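PDB 6ICL: methylxanthine N3-demethylase NdmB from Pseudomonas putida, which removes the N3-methyl group of theobromine and related methylxanthines, using O2 and electrons from NADH, during caffeine degradation. Local coordinates for residues A[179-191]-A[314-327]. Sequence-based numbering, arbitrary orientation.
With FE (Fe (III) ion), chain C.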
loop_
_atom_site.group_PDB
_atom_site.type_symbol
_atom_site.label_atom_id
_atom_site.label_comp_id
_atom_site.label_asym_id
_atom_site.label_seq_id
_atom_site.Cartn_x
_atom_site.Cartn_y
_atom_site.Cartn_z
ATOM N N TYR A 179 2.690 20.706 -13.295
ATOM C CA TYR A 179 2.918 19.264 -13.293
ATOM C C TYR A 179 4.405 18.991 -13.479
ATOM O O TYR A 179 5.121 19.767 -14.128
ATOM C CB TYR A 179 2.092 18.544 -14.390
ATOM C CG TYR A 179 2.446 18.986 -15.787
ATOM C CD1 TYR A 179 1.855 20.122 -16.338
ATOM C CD2 TYR A 179 3.378 18.276 -16.565
ATOM C CE1 TYR A 179 2.181 20.557 -17.626
ATOM C CE2 TYR A 179 3.718 18.722 -17.860
ATOM C CZ TYR A 179 3.103 19.855 -18.381
ATOM O OH TYR A 179 3.406 20.324 -19.655
ATOM N N ILE A 180 4.861 17.876 -12.889
ATOM C CA ILE A 180 6.266 17.467 -12.903
ATOM C C ILE A 180 6.436 16.416 -13.998
ATOM O O ILE A 180 5.606 15.507 -14.130
ATOM C CB ILE A 180 6.693 16.915 -11.528
ATOM C CG1 ILE A 180 6.735 18.034 -10.486
ATOM C CG2 ILE A 180 8.034 16.168 -11.596
ATOM C CD1 ILE A 180 8.113 18.671 -10.316
ATOM N N TRP A 181 7.478 16.564 -14.817
ATOM C CA TRP A 181 7.972 15.483 -15.669
ATOM C C TRP A 181 9.380 15.140 -15.214
ATOM O O TRP A 181 10.151 16.035 -14.833
ATOM C CB TRP A 181 8.003 15.862 -17.168
ATOM C CG TRP A 181 6.684 15.723 -17.910
ATOM C CD1 TRP A 181 5.470 15.385 -17.380
ATOM C CD2 TRP A 181 6.466 15.899 -19.331
ATOM N NE1 TRP A 181 4.506 15.355 -18.375
ATOM C CE2 TRP A 181 5.095 15.647 -19.582
ATOM C CE3 TRP A 181 7.299 16.236 -20.409
ATOM C CZ2 TRP A 181 4.537 15.724 -20.861
ATOM C CZ3 TRP A 181 6.743 16.325 -21.681
ATOM C CH2 TRP A 181 5.377 16.068 -21.898
ATOM N N GLU A 182 9.716 13.848 -15.258
ATOM C CA GLU A 182 11.071 13.385 -14.934
ATOM C C GLU A 182 11.956 13.463 -16.185
ATOM O O GLU A 182 12.379 12.463 -16.785
ATOM C CB GLU A 182 11.021 11.976 -14.351
ATOM C CG GLU A 182 10.247 11.933 -13.037
ATOM C CD GLU A 182 9.932 10.526 -12.608
ATOM O OE1 GLU A 182 10.892 9.773 -12.325
ATOM O OE2 GLU A 182 8.728 10.168 -12.570
ATOM N N THR A 183 12.202 14.705 -16.588
ATOM C CA THR A 183 13.174 15.040 -17.614
ATOM C C THR A 183 13.625 16.463 -17.332
ATOM O O THR A 183 13.075 17.136 -16.464
ATOM C CB THR A 183 12.574 14.921 -19.015
ATOM O OG1 THR A 183 13.618 14.984 -19.999
ATOM C CG2 THR A 183 11.605 16.080 -19.253
ATOM N N VAL A 184 14.622 16.929 -18.078
ATOM C CA VAL A 184 15.098 18.292 -17.923
ATOM C C VAL A 184 14.255 19.225 -18.780
ATOM O O VAL A 184 13.579 18.817 -19.737
ATOM C CB VAL A 184 16.594 18.409 -18.266
ATOM C CG1 VAL A 184 17.407 17.674 -17.213
ATOM C CG2 VAL A 184 16.872 17.848 -19.670
ATOM N N ALA A 185 14.302 20.511 -18.431
ATOM C CA ALA A 185 13.411 21.491 -19.055
ATOM C C ALA A 185 13.649 21.651 -20.562
ATOM O O ALA A 185 12.699 21.950 -21.306
ATOM C CB ALA A 185 13.560 22.843 -18.351
ATOM N N GLU A 186 14.886 21.463 -21.044
ATOM C CA GLU A 186 15.115 21.551 -22.496
ATOM C C GLU A 186 14.309 20.503 -23.251
ATOM O O GLU A 186 13.759 20.787 -24.320
ATOM C CB GLU A 186 16.608 21.398 -22.836
ATOM C CG GLU A 186 17.504 22.544 -22.374
ATOM C CD GLU A 186 17.886 22.427 -20.890
ATOM O OE1 GLU A 186 18.381 23.426 -20.314
ATOM O OE2 GLU A 186 17.696 21.337 -20.300
ATOM N N ARG A 187 14.232 19.275 -22.720
ATOM C CA ARG A 187 13.468 18.233 -23.401
ATOM C C ARG A 187 11.997 18.592 -23.462
ATOM O O ARG A 187 11.303 18.251 -24.439
ATOM C CB ARG A 187 13.624 16.887 -22.694
ATOM C CG ARG A 187 15.037 16.383 -22.538
ATOM C CD ARG A 187 15.515 15.762 -23.798
ATOM N NE ARG A 187 16.723 14.969 -23.594
ATOM C CZ ARG A 187 17.467 14.535 -24.604
ATOM N NH1 ARG A 187 17.100 14.843 -25.843
ATOM N NH2 ARG A 187 18.569 13.825 -24.381
ATOM N N ARG A 188 11.483 19.224 -22.406
ATOM C CA ARG A 188 10.071 19.614 -22.413
ATOM C C ARG A 188 9.803 20.698 -23.458
ATOM O O ARG A 188 8.797 20.646 -24.174
ATOM C CB ARG A 188 9.638 20.091 -21.026
ATOM C CG ARG A 188 8.168 19.794 -20.723
ATOM C CD ARG A 188 7.304 20.877 -21.285
ATOM N NE ARG A 188 5.898 20.496 -21.422
ATOM C CZ ARG A 188 5.397 19.839 -22.464
ATOM N NH1 ARG A 188 6.187 19.449 -23.463
ATOM N NH2 ARG A 188 4.106 19.559 -22.503
ATOM N N TRP A 189 10.683 21.695 -23.541
ATOM C CA TRP A 189 10.527 22.757 -24.529
ATOM C C TRP A 189 10.560 22.198 -25.950
ATOM O O TRP A 189 9.672 22.481 -26.766
ATOM C CB TRP A 189 11.628 23.803 -24.325
ATOM C CG TRP A 189 11.388 25.065 -25.073
ATOM C CD1 TRP A 189 10.806 26.198 -24.595
ATOM C CD2 TRP A 189 11.729 25.332 -26.441
ATOM N NE1 TRP A 189 10.773 27.164 -25.577
ATOM C CE2 TRP A 189 11.331 26.654 -26.721
ATOM C CE3 TRP A 189 12.337 24.580 -27.456
ATOM C CZ2 TRP A 189 11.512 27.248 -27.981
ATOM C CZ3 TRP A 189 12.525 25.181 -28.719
ATOM C CH2 TRP A 189 12.112 26.493 -28.960
ATOM N N GLU A 190 11.563 21.371 -26.259
ATOM C CA GLU A 190 11.648 20.815 -27.608
ATOM C C GLU A 190 10.451 19.943 -27.934
ATOM O O GLU A 190 10.024 19.884 -29.091
ATOM C CB GLU A 190 12.928 20.009 -27.780
ATOM C CG GLU A 190 14.171 20.858 -27.634
ATOM C CD GLU A 190 15.414 20.081 -28.001
ATOM O OE1 GLU A 190 15.313 18.850 -28.161
ATOM O OE2 GLU A 190 16.488 20.697 -28.115
ATOM N N ASN A 191 9.896 19.256 -26.940
ATOM C CA ASN A 191 8.670 18.505 -27.188
ATOM C C ASN A 191 7.517 19.430 -27.560
ATOM O O ASN A 191 6.706 19.102 -28.430
ATOM C CB ASN A 191 8.305 17.676 -25.956
ATOM C CG ASN A 191 6.960 16.981 -26.100
ATOM O OD1 ASN A 191 6.040 17.232 -25.329
ATOM N ND2 ASN A 191 6.840 16.121 -27.094
ATOM N N ASP A 314 2.532 12.324 -24.405
ATOM C CA ASP A 314 3.939 12.714 -24.491
ATOM C C ASP A 314 4.758 12.181 -23.322
ATOM O O ASP A 314 5.922 11.799 -23.498
ATOM C CB ASP A 314 4.060 14.234 -24.525
ATOM C CG ASP A 314 3.724 14.840 -25.889
ATOM O OD1 ASP A 314 4.191 14.337 -26.933
ATOM O OD2 ASP A 314 3.012 15.846 -25.905
ATOM N N GLN A 315 4.196 12.203 -22.107
ATOM C CA GLN A 315 4.999 12.021 -20.902
ATOM C C GLN A 315 5.893 10.778 -20.926
ATOM O O GLN A 315 7.104 10.917 -20.711
ATOM C CB GLN A 315 4.102 11.990 -19.654
ATOM C CG GLN A 315 4.954 11.869 -18.362
ATOM C CD GLN A 315 4.142 12.032 -17.074
ATOM O OE1 GLN A 315 2.923 12.070 -17.126
ATOM N NE2 GLN A 315 4.832 12.154 -15.915
ATOM N N PRO A 316 5.389 9.566 -21.156
ATOM C CA PRO A 316 6.296 8.406 -21.085
ATOM C C PRO A 316 7.323 8.376 -22.209
ATOM O O PRO A 316 8.415 7.836 -22.016
ATOM C CB PRO A 316 5.343 7.208 -21.157
ATOM C CG PRO A 316 4.125 7.753 -21.868
ATOM C CD PRO A 316 3.993 9.159 -21.400
ATOM N N VAL A 317 7.022 8.953 -23.373
ATOM C CA VAL A 317 8.015 8.981 -24.447
ATOM C C VAL A 317 9.150 9.932 -24.091
ATOM O O VAL A 317 10.334 9.581 -24.185
ATOM C CB VAL A 317 7.344 9.359 -25.780
ATOM C CG1 VAL A 317 8.391 9.438 -26.907
ATOM C CG2 VAL A 317 6.254 8.327 -26.105
ATOM N N ILE A 318 8.805 11.123 -23.604
ATOM C CA ILE A 318 9.824 12.119 -23.277
ATOM C C ILE A 318 10.629 11.678 -22.063
ATOM O O ILE A 318 11.855 11.875 -22.003
ATOM C CB ILE A 318 9.176 13.503 -23.056
ATOM C CG1 ILE A 318 8.817 14.199 -24.384
ATOM C CG2 ILE A 318 10.136 14.428 -22.362
ATOM C CD1 ILE A 318 8.407 13.327 -25.515
ATOM N N GLU A 319 9.962 11.096 -21.064
ATOM C CA GLU A 319 10.706 10.589 -19.914
ATOM C C GLU A 319 11.603 9.402 -20.272
ATOM O O GLU A 319 12.523 9.091 -19.516
ATOM C CB GLU A 319 9.731 10.216 -18.786
ATOM C CG GLU A 319 9.118 11.489 -18.139
ATOM C CD GLU A 319 8.190 11.217 -16.952
ATOM O OE1 GLU A 319 7.798 10.051 -16.740
ATOM O OE2 GLU A 319 7.839 12.185 -16.234
ATOM N N SER A 320 11.378 8.749 -21.419
ATOM C CA SER A 320 12.270 7.677 -21.840
ATOM C C SER A 320 13.561 8.197 -22.457
ATOM O O SER A 320 14.506 7.411 -22.640
ATOM C CB SER A 320 11.575 6.763 -22.846
ATOM O OG SER A 320 11.716 7.294 -24.163
ATOM N N GLN A 321 13.628 9.483 -22.785
ATOM C CA GLN A 321 14.803 10.014 -23.458
ATOM C C GLN A 321 15.993 10.023 -22.511
ATOM O O GLN A 321 15.920 10.587 -21.417
ATOM C CB GLN A 321 14.540 11.424 -23.967
ATOM C CG GLN A 321 13.582 11.524 -25.157
ATOM C CD GLN A 321 13.383 12.979 -25.569
ATOM O OE1 GLN A 321 12.546 13.678 -25.013
ATOM N NE2 GLN A 321 14.197 13.451 -26.508
ATOM N N TRP A 322 17.094 9.413 -22.937
ATOM C CA TRP A 322 18.264 9.303 -22.081
ATOM C C TRP A 322 19.568 9.323 -22.873
ATOM O O TRP A 322 19.614 8.828 -23.989
ATOM C CB TRP A 322 18.189 8.032 -21.259
ATOM C CG TRP A 322 18.427 6.829 -22.091
ATOM C CD1 TRP A 322 17.530 6.206 -22.917
ATOM C CD2 TRP A 322 19.652 6.094 -22.196
ATOM N NE1 TRP A 322 18.121 5.111 -23.509
ATOM C CE2 TRP A 322 19.423 5.023 -23.087
ATOM C CE3 TRP A 322 20.911 6.223 -21.607
ATOM C CZ2 TRP A 322 20.417 4.094 -23.419
ATOM C CZ3 TRP A 322 21.898 5.291 -21.944
ATOM C CH2 TRP A 322 21.641 4.248 -22.842
ATOM N N PRO A 323 20.632 9.910 -22.299
ATOM C CA PRO A 323 20.626 10.659 -21.034
ATOM C C PRO A 323 19.680 11.844 -21.053
ATOM O O PRO A 323 19.410 12.405 -22.129
ATOM C CB PRO A 323 22.079 11.131 -20.908
ATOM C CG PRO A 323 22.858 10.018 -21.615
ATOM C CD PRO A 323 22.004 9.713 -22.807
ATOM N N LEU A 324 19.173 12.198 -19.871
ATOM C CA LEU A 324 18.235 13.310 -19.752
ATOM C C LEU A 324 18.787 14.563 -20.409
ATOM O O LEU A 324 18.138 15.164 -21.272
ATOM C CB LEU A 324 17.926 13.570 -18.280
ATOM C CG LEU A 324 16.626 12.982 -17.726
ATOM C CD1 LEU A 324 16.477 11.525 -18.109
ATOM C CD2 LEU A 324 16.589 13.151 -16.203
ATOM N N GLU A 325 20.004 14.941 -20.037
ATOM C CA GLU A 325 20.651 16.107 -20.615
ATOM C C GLU A 325 20.809 15.947 -22.121
ATOM O O GLU A 325 21.108 14.854 -22.615
ATOM C CB GLU A 325 22.016 16.322 -19.965
ATOM C CG GLU A 325 21.933 16.975 -18.587
ATOM C CD GLU A 325 21.483 18.429 -18.660
ATOM O OE1 GLU A 325 21.710 19.074 -19.705
ATOM O OE2 GLU A 325 20.902 18.937 -17.681
ATOM N N ILE A 326 20.578 17.046 -22.845
ATOM C CA ILE A 326 20.863 17.089 -24.280
ATOM C C ILE A 326 22.295 16.635 -24.518
ATOM O O ILE A 326 23.223 17.138 -23.875
ATOM C CB ILE A 326 20.657 18.517 -24.822
ATOM C CG1 ILE A 326 19.243 19.015 -24.561
ATOM C CG2 ILE A 326 20.980 18.581 -26.302
ATOM C CD1 ILE A 326 18.200 18.085 -25.025
ATOM N N GLN A 327 22.488 15.703 -25.452
ATOM C CA GLN A 327 23.822 15.202 -25.776
ATOM C C GLN A 327 24.287 15.706 -27.138
ATOM O O GLN A 327 23.486 15.892 -28.057
ATOM C CB GLN A 327 23.854 13.676 -25.769
ATOM C CG GLN A 327 23.437 13.060 -24.470
ATOM C CD GLN A 327 24.453 13.305 -23.390
ATOM O OE1 GLN A 327 25.590 12.845 -23.486
ATOM N NE2 GLN A 327 24.059 14.049 -22.355
HETATM FE FE FE C . 3.102 16.070 -28.066
HETATM O O HOH W 1 1.712 14.995 -17.372
HETATM O O HOH W 2 12.876 10.002 -16.861
HETATM O O HOH W 3 14.122 12.462 -20.718
HETATM O O HOH W 4 19.755 19.424 -21.438
HETATM O O HOH W 5 11.781 16.026 -26.117
HETATM O O HOH W 6 14.520 16.557 -27.003
HETATM O O HOH W 7 2.706 18.108 -28.000
#
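Arg187 lays its guanidinium between Ile326 and Gln321, CD1 of the isoleucine over one face and CB of the glutamine over the other. With CG anti to the carbonyl carbon, the bend at chi2 (-80°) swings the group to the loop after helix 300-319: NE donates to Leu324 O at 2.7 Å, tilted from the carbonyl plane of Leu324 and from the guanidinium plane, and NH2 to Pro323 O at 2.8 Å, within the guanidinium plane. A leucine at Arg187 would probably leave these two carbonyls without their donors and cost Glu330 this salt bridge. Packing is also close at Trp181: Gln315 CG lies over the indole, 3.8 Å from the five-ring centroid, Ile318 CG2 packs against CE3, Tyr179 and Arg188 cover the opposite face, and an in-plane water at the edge links NE1 to Gln315 OE1. The Glu182/Glu319 side is more exposed. There Glu319 OE2 takes Glu182 N (2.7 Å, 170°) and Gln315 NE2 from opposite faces of its carboxylate, water joins Glu182 O to Glu319 O, and like-charged Glu182 OE2 and Glu319 OE1 lie 4.3 Å apart. Toward the iron, Asn191 ND2 donates to Asp314 OD1 at 3.2 Å, from above the carboxylate plane, and also bonds Tyr107 in the [2Fe-2S] pocket of the second subunit. Asp314 chelates the iron (OD1 2.3 Å, OD2 2.2 Å), completing with His197 and His202 the two-histidine, one-carboxylate facial triad of Rieske oxygenases.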